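Local atomic coordinates of erythrocyte membrane protein 1 (Plasmodium falciparum, PDB entry 2XU0), a protein that probably binds host cell-surface receptors, its NTS-DBL1 segment being an adhesion domain involved in rosetting of red blood cells. Residues 321-324 with 325-329; 378-381 with 382-386; 432-435 with 436-439. The protein carries 10 engineered substitutions. All coordinates share one frame; numbering follows the deposited sequence. Where two conformers were deposited one is given.

Interaction 1 of 3, residues 321-324 with 325-329; sequences EEFC and RIKKI
Glu322 and Arg325 lie alongside each other on helix 311-338 and form an i to i+3 salt bridge, within the C-terminal subdomain of a Duffy-binding-like domain. The arginine meets the carboxylate side-on with two nitrogens: NE donates to Glu322 OE2 at 2.9 Å, and NH2 of Arg325 reaches Glu322 OE1 at the same 2.9 Å. Both oxygens are approached from the syn side, but the donors stand about 30° out of the carboxylate plane, and the two flat groups are turned 26° against each other. On the arginine side both oxygens stay close to the guanidinium plane. After extended chi1 and chi2, the bend at chi3 (77°) swings the guanidinium of Arg325 round the flank of the helix to its partner. The paired nitrogens fix the rotation of the guanidinium, over one face of which Ile326 CD1 sits toward the rim. NH2 has a further acceptor in Phe105 O, so the pair also ties the helix to a distant part of the chain.

Apolar contact runs along another side of the helix. Phe323 CZ touches the methylene CD of Lys327 at 3.9 Å, one turn on, and the fully extended lysine runs beside the ring to give its ammonium to Thr460 O. The ring also meets those of Trp319, Trp383 and Phe461, in a cluster joining this helix to helix 371-407.

Cys324 is bonded to Cys442 in a disulfide, and the carboxylate of Glu321 accepts from His441 N close by. Regular i to i+4 bonds run from Arg325 N to Glu321 O and from Ile326 N to Glu322 O, while Lys327 N reaches Phe323 O at 2.8 Å.

Interaction 2 of 3, residues 378-381 with 382-386; sequences IKYN and EWIVK
Tyr380 carries its ring against Ile384, one turn further along the helix, in a CH-pi contact. Ile384 CG1 lies over one ring face, 3.9 Å from the centroid and 29° off the normal, displaced toward the hydroxyl end of the ring, so that its closest ring atom is Tyr380 CZ at 3.5 Å. The terminal methyl continues in that direction, with Ile384 CD1 coming within 3.6 Å of Tyr380 OH. With CG anti to the backbone N (chi1 178°), the tyrosine ring leans forward along the helix to meet the isoleucine. A looser apolar contact joins Tyr380 CE1 to Trp383 CE3 at 4.3 Å.

These residues belong to helix 371-407, a long helix of the Duffy-binding-like C-terminal subdomain that packs beside helix 311-338. Tyr380 touches Lys327, Ile331 and Val334 there, while Trp383 rests on Ile326 and has a cation-pi partner in Lys330. Ile384 touches Phe461 of a loop.

On the more exposed flank, and only tentatively because Glu382 adopts two conformers, its CG in one of them comes 3.1 Å from Lys379 O. Among the backbone bonds, Ile384 N binds Tyr380 O at 3.1 Å and Val385 N binds Asn381 O at 3.0 Å, whereas Trp383 N makes only a weak bond to Lys379 O.

Interaction 3 of 3, residues 432-435 with 436-439; sequences FLNL and LNNG
Leu436 overlaps two side chains of the preceding turn, Phe432 and Leu433. Its CG and CD2 both lie 4.0 Å from Phe432 CE2, the leucine crossing the ring at an oblique angle. The CD1 branch of Leu436, still near the ring, also meets Leu433 CD2 at 3.8 Å, so the isobutyl group lies between the ring and the other leucine. Its CG stands beside the backbone N (chi1 -60°), an orientation that carries both methyls back along the helix toward these neighbours.

The polar contacts belong to the C-terminal end of helix 429-437, where regular hydrogen bonding runs out. Asn437 N still makes a sound bond to Leu433 O, at 3.0 Å and with an N-H...O angle of 160°. One residue later the pattern weakens: Asn438 N is shared between Asn434 O and Leu435 O, each at 3.1 Å and each a weak bond. Gly439 N then bonds to Leu436 O at 3.2 Å, a reach of only three residues, as the chain leaves the helix. The Asn438 amide folds back over Asn434 O, but its ND2 binds Lys20 O instead. Both ends of the Asn437 amide are satisfied in the loop beyond helix 440-443, OD1 by Phe454 N and ND2 by Asp453 OD1.

Apolar side chains of this short helix meet three others: Leu436 reaches Phe316 and Ser320 of helix 311-338, Leu435 lies against Ala22 and Val25 of helix 22-39, and Leu433 packs on Phe391 and Asn395 of helix 371-407.

Overall arrangement
The three interactions come in series along the chain, all within the C-terminal Duffy-binding-like subdomain, one on each of helices 311-338, 371-407 and 429-437. Interactions 1 and 2 have centres about 13 Å apart and touch across the packed long helices, where Phe323 CD1 lies 3.5 Å from Trp383 CH2. The centre of interaction 3 is about 14 Å from that of interaction 1, met where Gly439 CA approaches Glu321 OE2, but its nearest atoms stay about 13 Å from interaction 2. Interaction 1 alone touches both others, although helix 429-437 also packs on helix 371-407. Local contacts within single helices present the surfaces that bundle the subdomain and, through helix 22-39, join it to the N-terminal segment.

Interaction 1 of 3, residues 321-324 with 325-329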
loop_
_atom_site.group_PDB
_atom_site.type_symbol
_atom_site.label_atom_id
_atom_site.label_comp_id
_atom_site.label_asym_id
_atom_site.label_seq_id
_atom_site.Cartn_x
_atom_site.Cartn_y
_atom_site.Cartn_z
ATOM N N GLU A 321 -1.705 1.627 7.087
ATOM C CA GLU A 321 -0.410 2.259 7.377
ATOM C C GLU A 321 -0.412 3.744 7.016
ATOM O O GLU A 321 0.036 4.580 7.817
ATOM C CB GLU A 321 0.739 1.521 6.660
ATOM C CG GLU A 321 1.146 0.229 7.372
ATOM C CD GLU A 321 1.781 0.504 8.721
ATOM O OE1 GLU A 321 2.949 0.951 8.753
ATOM O OE2 GLU A 321 1.062 0.396 9.737
ATOM N N GLU A 322 -0.947 4.060 5.845
ATOM C CA GLU A 322 -1.070 5.432 5.336
ATOM C C GLU A 322 -2.088 6.215 6.107
ATOM O O GLU A 322 -1.890 7.410 6.283
ATOM C CB GLU A 322 -1.382 5.448 3.827
ATOM C CG GLU A 322 -0.177 5.038 3.002
ATOM C CD GLU A 322 0.957 6.048 3.034
ATOM O OE1 GLU A 322 0.864 7.055 2.293
ATOM O OE2 GLU A 322 1.896 5.875 3.849
ATOM N N PHE A 323 -3.169 5.552 6.602
ATOM C CA PHE A 323 -4.193 6.186 7.443
ATOM C C PHE A 323 -3.517 6.626 8.751
ATOM O O PHE A 323 -3.660 7.780 9.160
ATOM C CB PHE A 323 -5.388 5.205 7.753
ATOM C CG PHE A 323 -6.228 5.609 8.954
ATOM C CD1 PHE A 323 -7.040 6.747 8.911
ATOM C CD2 PHE A 323 -6.117 4.929 10.164
ATOM C CE1 PHE A 323 -7.749 7.165 10.046
ATOM C CE2 PHE A 323 -6.844 5.341 11.293
ATOM C CZ PHE A 323 -7.639 6.463 11.227
ATOM N N CYS A 324 -2.806 5.697 9.426
ATOM C CA CYS A 324 -2.128 5.972 10.708
ATOM C C CYS A 324 -1.040 7.047 10.546
ATOM O O CYS A 324 -0.892 7.910 11.419
ATOM C CB CYS A 324 -1.549 4.687 11.283
ATOM S SG CYS A 324 -2.792 3.486 11.828
ATOM N N ARG A 325 -0.282 6.986 9.445
ATOM C CA ARG A 325 0.793 7.941 9.162
ATOM C C ARG A 325 0.200 9.342 8.986
ATOM O O ARG A 325 0.598 10.235 9.716
ATOM C CB ARG A 325 1.614 7.518 7.941
ATOM C CG ARG A 325 2.704 8.534 7.551
ATOM C CD ARG A 325 3.464 8.105 6.311
ATOM N NE ARG A 325 2.714 8.335 5.073
ATOM C CZ ARG A 325 2.661 9.495 4.418
ATOM N NH1 ARG A 325 3.289 10.561 4.890
ATOM N NH2 ARG A 325 1.963 9.598 3.300
ATOM N N ILE A 326 -0.792 9.495 8.074
ATOM C CA ILE A 326 -1.507 10.742 7.792
ATOM C C ILE A 326 -2.260 11.282 9.012
ATOM O O ILE A 326 -2.270 12.497 9.210
ATOM C CB ILE A 326 -2.384 10.664 6.492
ATOM C CG1 ILE A 326 -1.544 10.362 5.208
ATOM C CG2 ILE A 326 -3.267 11.886 6.285
ATOM C CD1 ILE A 326 -0.338 11.263 5.014
ATOM N N LYS A 327 -2.888 10.405 9.814
ATOM C CA LYS A 327 -3.604 10.800 11.027
ATOM C C LYS A 327 -2.679 11.582 11.977
ATOM O O LYS A 327 -3.105 12.593 12.548
ATOM C CB LYS A 327 -4.224 9.583 11.748
ATOM C CG LYS A 327 -5.059 9.949 12.977
ATOM C CD LYS A 327 -5.628 8.705 13.669
ATOM C CE LYS A 327 -6.409 9.109 14.887
ATOM N NZ LYS A 327 -7.024 7.949 15.581
ATOM N N LYS A 328 -1.419 11.121 12.136
ATOM C CA LYS A 328 -0.440 11.812 12.981
ATOM C C LYS A 328 -0.175 13.231 12.457
ATOM O O LYS A 328 -0.186 14.178 13.249
ATOM C CB LYS A 328 0.864 11.010 13.111
ATOM C CG LYS A 328 0.782 9.939 14.182
ATOM C CD LYS A 328 2.034 9.082 14.188
ATOM C CE LYS A 328 1.775 7.728 14.792
ATOM N NZ LYS A 328 2.540 6.666 14.091
ATOM N N ILE A 329 -0.037 13.384 11.125
ATOM C CA ILE A 329 0.158 14.694 10.504
ATOM C C ILE A 329 -1.045 15.620 10.758
ATOM O O ILE A 329 -0.863 16.800 11.103
ATOM C CB ILE A 329 0.445 14.543 9.001
ATOM C CG1 ILE A 329 1.830 13.879 8.759
ATOM C CG2 ILE A 329 0.304 15.907 8.267
ATOM C CD1 ILE A 329 2.033 13.362 7.326
#

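Interaction 2 of 3, residues 378-381 with 382-386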
loop_
_atom_site.group_PDB
_atom_site.type_symbol
_atom_site.label_atom_id
_atom_site.label_comp_id
_atom_site.label_asym_id
_atom_site.label_seq_id
_atom_site.Cartn_x
_atom_site.Cartn_y
_atom_site.Cartn_z
ATOM N N ILE A 378 -13.475 20.706 12.234
ATOM C CA ILE A 378 -14.485 20.431 11.202
ATOM C C ILE A 378 -13.815 19.686 10.042
ATOM O O ILE A 378 -14.303 18.627 9.650
ATOM C CB ILE A 378 -15.195 21.738 10.727
ATOM C CG1 ILE A 378 -16.122 22.355 11.823
ATOM C CG2 ILE A 378 -15.892 21.576 9.358
ATOM C CD1 ILE A 378 -17.602 21.891 11.906
ATOM N N LYS A 379 -12.690 20.229 9.527
ATOM C CA LYS A 379 -11.885 19.653 8.460
ATOM C C LYS A 379 -11.319 18.252 8.830
ATOM O O LYS A 379 -11.360 17.329 7.999
ATOM C CB LYS A 379 -10.732 20.597 8.102
ATOM C CG LYS A 379 -11.002 21.507 6.909
ATOM C CD LYS A 379 -9.962 22.632 6.811
ATOM C CE LYS A 379 -8.769 22.277 5.950
ATOM N NZ LYS A 379 -7.717 23.327 6.010
ATOM N N TYR A 380 -10.788 18.109 10.056
ATOM C CA TYR A 380 -10.246 16.840 10.552
ATOM C C TYR A 380 -11.383 15.816 10.657
ATOM O O TYR A 380 -11.210 14.674 10.251
ATOM C CB TYR A 380 -9.569 17.014 11.935
ATOM C CG TYR A 380 -9.041 15.717 12.510
ATOM C CD1 TYR A 380 -7.856 15.153 12.040
ATOM C CD2 TYR A 380 -9.761 15.013 13.470
ATOM C CE1 TYR A 380 -7.384 13.933 12.533
ATOM C CE2 TYR A 380 -9.293 13.799 13.982
ATOM C CZ TYR A 380 -8.111 13.256 13.497
ATOM O OH TYR A 380 -7.644 12.064 13.996
ATOM N N ASN A 381 -12.534 16.218 11.181
ATOM C CA ASN A 381 -13.662 15.287 11.297
ATOM C C ASN A 381 -14.173 14.822 9.925
ATOM O O ASN A 381 -14.606 13.678 9.840
ATOM C CB ASN A 381 -14.816 15.875 12.111
ATOM C CG ASN A 381 -14.493 16.195 13.545
ATOM O OD1 ASN A 381 -13.513 15.712 14.125
ATOM N ND2 ASN A 381 -15.317 17.042 14.144
ATOM N N GLU A 382 -14.115 15.670 8.865
ATOM C CA GLU A 382 -14.589 15.213 7.547
ATOM C C GLU A 382 -13.678 14.105 6.991
ATOM O O GLU A 382 -14.183 13.092 6.479
ATOM C CB GLU A 382 -14.831 16.334 6.518
ATOM C CG GLU A 382 -13.645 17.072 5.926
ATOM C CD GLU A 382 -14.024 18.032 4.810
ATOM O OE1 GLU A 382 -13.191 18.901 4.465
ATOM O OE2 GLU A 382 -15.156 17.918 4.282
ATOM N N TRP A 383 -12.337 14.285 7.149
ATOM C CA TRP A 383 -11.361 13.279 6.726
ATOM C C TRP A 383 -11.580 11.978 7.477
ATOM O O TRP A 383 -11.634 10.945 6.836
ATOM C CB TRP A 383 -9.930 13.784 6.912
ATOM C CG TRP A 383 -8.885 12.777 6.534
ATOM C CD1 TRP A 383 -8.436 12.483 5.278
ATOM C CD2 TRP A 383 -8.126 11.966 7.434
ATOM N NE1 TRP A 383 -7.458 11.519 5.342
ATOM C CE2 TRP A 383 -7.227 11.205 6.658
ATOM C CE3 TRP A 383 -8.071 11.857 8.837
ATOM C CZ2 TRP A 383 -6.346 10.279 7.231
ATOM C CZ3 TRP A 383 -7.169 10.966 9.404
ATOM C CH2 TRP A 383 -6.325 10.188 8.605
ATOM N N ILE A 384 -11.743 12.032 8.820
ATOM C CA ILE A 384 -11.919 10.855 9.677
ATOM C C ILE A 384 -13.187 10.095 9.306
ATOM O O ILE A 384 -13.208 8.863 9.367
ATOM C CB ILE A 384 -11.849 11.255 11.191
ATOM C CG1 ILE A 384 -10.411 11.283 11.689
ATOM C CG2 ILE A 384 -12.751 10.397 12.118
ATOM C CD1 ILE A 384 -9.619 9.885 11.874
ATOM N N VAL A 385 -14.246 10.842 8.931
ATOM C CA VAL A 385 -15.532 10.272 8.535
ATOM C C VAL A 385 -15.405 9.520 7.225
ATOM O O VAL A 385 -15.966 8.431 7.096
ATOM C CB VAL A 385 -16.655 11.336 8.560
ATOM C CG1 VAL A 385 -17.827 10.962 7.657
ATOM C CG2 VAL A 385 -17.114 11.583 10.006
ATOM N N LYS A 386 -14.626 10.068 6.292
ATOM C CA LYS A 386 -14.357 9.444 5.004
ATOM C C LYS A 386 -13.491 8.153 5.198
ATOM O O LYS A 386 -13.696 7.171 4.477
ATOM C CB LYS A 386 -13.611 10.431 4.115
ATOM C CG LYS A 386 -13.321 9.956 2.705
ATOM C CD LYS A 386 -12.536 11.010 1.906
ATOM C CE LYS A 386 -11.836 10.423 0.696
ATOM N NZ LYS A 386 -12.782 10.017 -0.387
#

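Interaction 3 of 3, residues 432-435 with 436-439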
loop_
_atom_site.group_PDB
_atom_site.type_symbol
_atom_site.label_atom_id
_atom_site.label_comp_id
_atom_site.label_asym_id
_atom_site.label_seq_id
_atom_site.Cartn_x
_atom_site.Cartn_y
_atom_site.Cartn_z
ATOM N N PHE A 432 -7.383 -10.554 11.904
ATOM C CA PHE A 432 -6.727 -9.833 10.823
ATOM C C PHE A 432 -6.592 -8.338 11.171
ATOM O O PHE A 432 -5.585 -7.732 10.811
ATOM C CB PHE A 432 -7.414 -10.073 9.446
ATOM C CG PHE A 432 -6.680 -9.346 8.337
ATOM C CD1 PHE A 432 -5.563 -9.912 7.735
ATOM C CD2 PHE A 432 -7.078 -8.072 7.932
ATOM C CE1 PHE A 432 -4.831 -9.203 6.773
ATOM C CE2 PHE A 432 -6.359 -7.373 6.967
ATOM C CZ PHE A 432 -5.237 -7.944 6.389
ATOM N N LEU A 433 -7.590 -7.752 11.879
ATOM C CA LEU A 433 -7.547 -6.357 12.291
ATOM C C LEU A 433 -6.431 -6.076 13.309
ATOM O O LEU A 433 -5.839 -4.997 13.256
ATOM C CB LEU A 433 -8.917 -5.793 12.758
ATOM C CG LEU A 433 -10.012 -5.655 11.678
ATOM C CD1 LEU A 433 -11.337 -5.163 12.282
ATOM C CD2 LEU A 433 -9.606 -4.699 10.577
ATOM N N ASN A 434 -6.096 -7.072 14.153
ATOM C CA ASN A 434 -4.989 -7.018 15.120
ATOM C C ASN A 434 -3.676 -6.862 14.370
ATOM O O ASN A 434 -2.807 -6.153 14.843
ATOM C CB ASN A 434 -4.897 -8.313 15.971
ATOM C CG ASN A 434 -6.037 -8.607 16.914
ATOM O OD1 ASN A 434 -6.277 -9.764 17.277
ATOM N ND2 ASN A 434 -6.735 -7.581 17.381
ATOM N N LEU A 435 -3.532 -7.502 13.198
ATOM C CA LEU A 435 -2.320 -7.375 12.368
ATOM C C LEU A 435 -2.169 -5.921 11.872
ATOM O O LEU A 435 -1.048 -5.397 11.834
ATOM C CB LEU A 435 -2.376 -8.333 11.162
ATOM C CG LEU A 435 -2.501 -9.840 11.441
ATOM C CD1 LEU A 435 -2.378 -10.654 10.139
ATOM C CD2 LEU A 435 -1.535 -10.322 12.542
ATOM N N LEU A 436 -3.301 -5.273 11.516
ATOM C CA LEU A 436 -3.295 -3.884 11.060
ATOM C C LEU A 436 -2.873 -2.969 12.201
ATOM O O LEU A 436 -2.062 -2.068 11.975
ATOM C CB LEU A 436 -4.644 -3.454 10.437
ATOM C CG LEU A 436 -5.112 -4.235 9.199
ATOM C CD1 LEU A 436 -6.432 -3.706 8.733
ATOM C CD2 LEU A 436 -4.063 -4.218 8.051
ATOM N N ASN A 437 -3.367 -3.234 13.421
ATOM C CA ASN A 437 -2.968 -2.525 14.662
ATOM C C ASN A 437 -1.462 -2.601 14.875
ATOM O O ASN A 437 -0.860 -1.675 15.409
ATOM C CB ASN A 437 -3.645 -3.167 15.909
ATOM C CG ASN A 437 -5.128 -2.905 15.997
ATOM O OD1 ASN A 437 -5.686 -2.160 15.181
ATOM N ND2 ASN A 437 -5.819 -3.555 16.947
ATOM N N ASN A 438 -0.864 -3.715 14.454
ATOM C CA ASN A 438 0.554 -4.009 14.667
ATOM C C ASN A 438 1.495 -3.422 13.656
ATOM O O ASN A 438 2.684 -3.671 13.770
ATOM C CB ASN A 438 0.763 -5.518 14.714
ATOM C CG ASN A 438 0.156 -6.185 15.902
ATOM O OD1 ASN A 438 0.032 -5.590 16.965
ATOM N ND2 ASN A 438 -0.205 -7.451 15.738
ATOM N N GLY A 439 0.981 -2.705 12.658
ATOM C CA GLY A 439 1.819 -2.132 11.608
ATOM C C GLY A 439 2.838 -1.132 12.105
ATOM O O GLY A 439 2.662 -0.559 13.179
#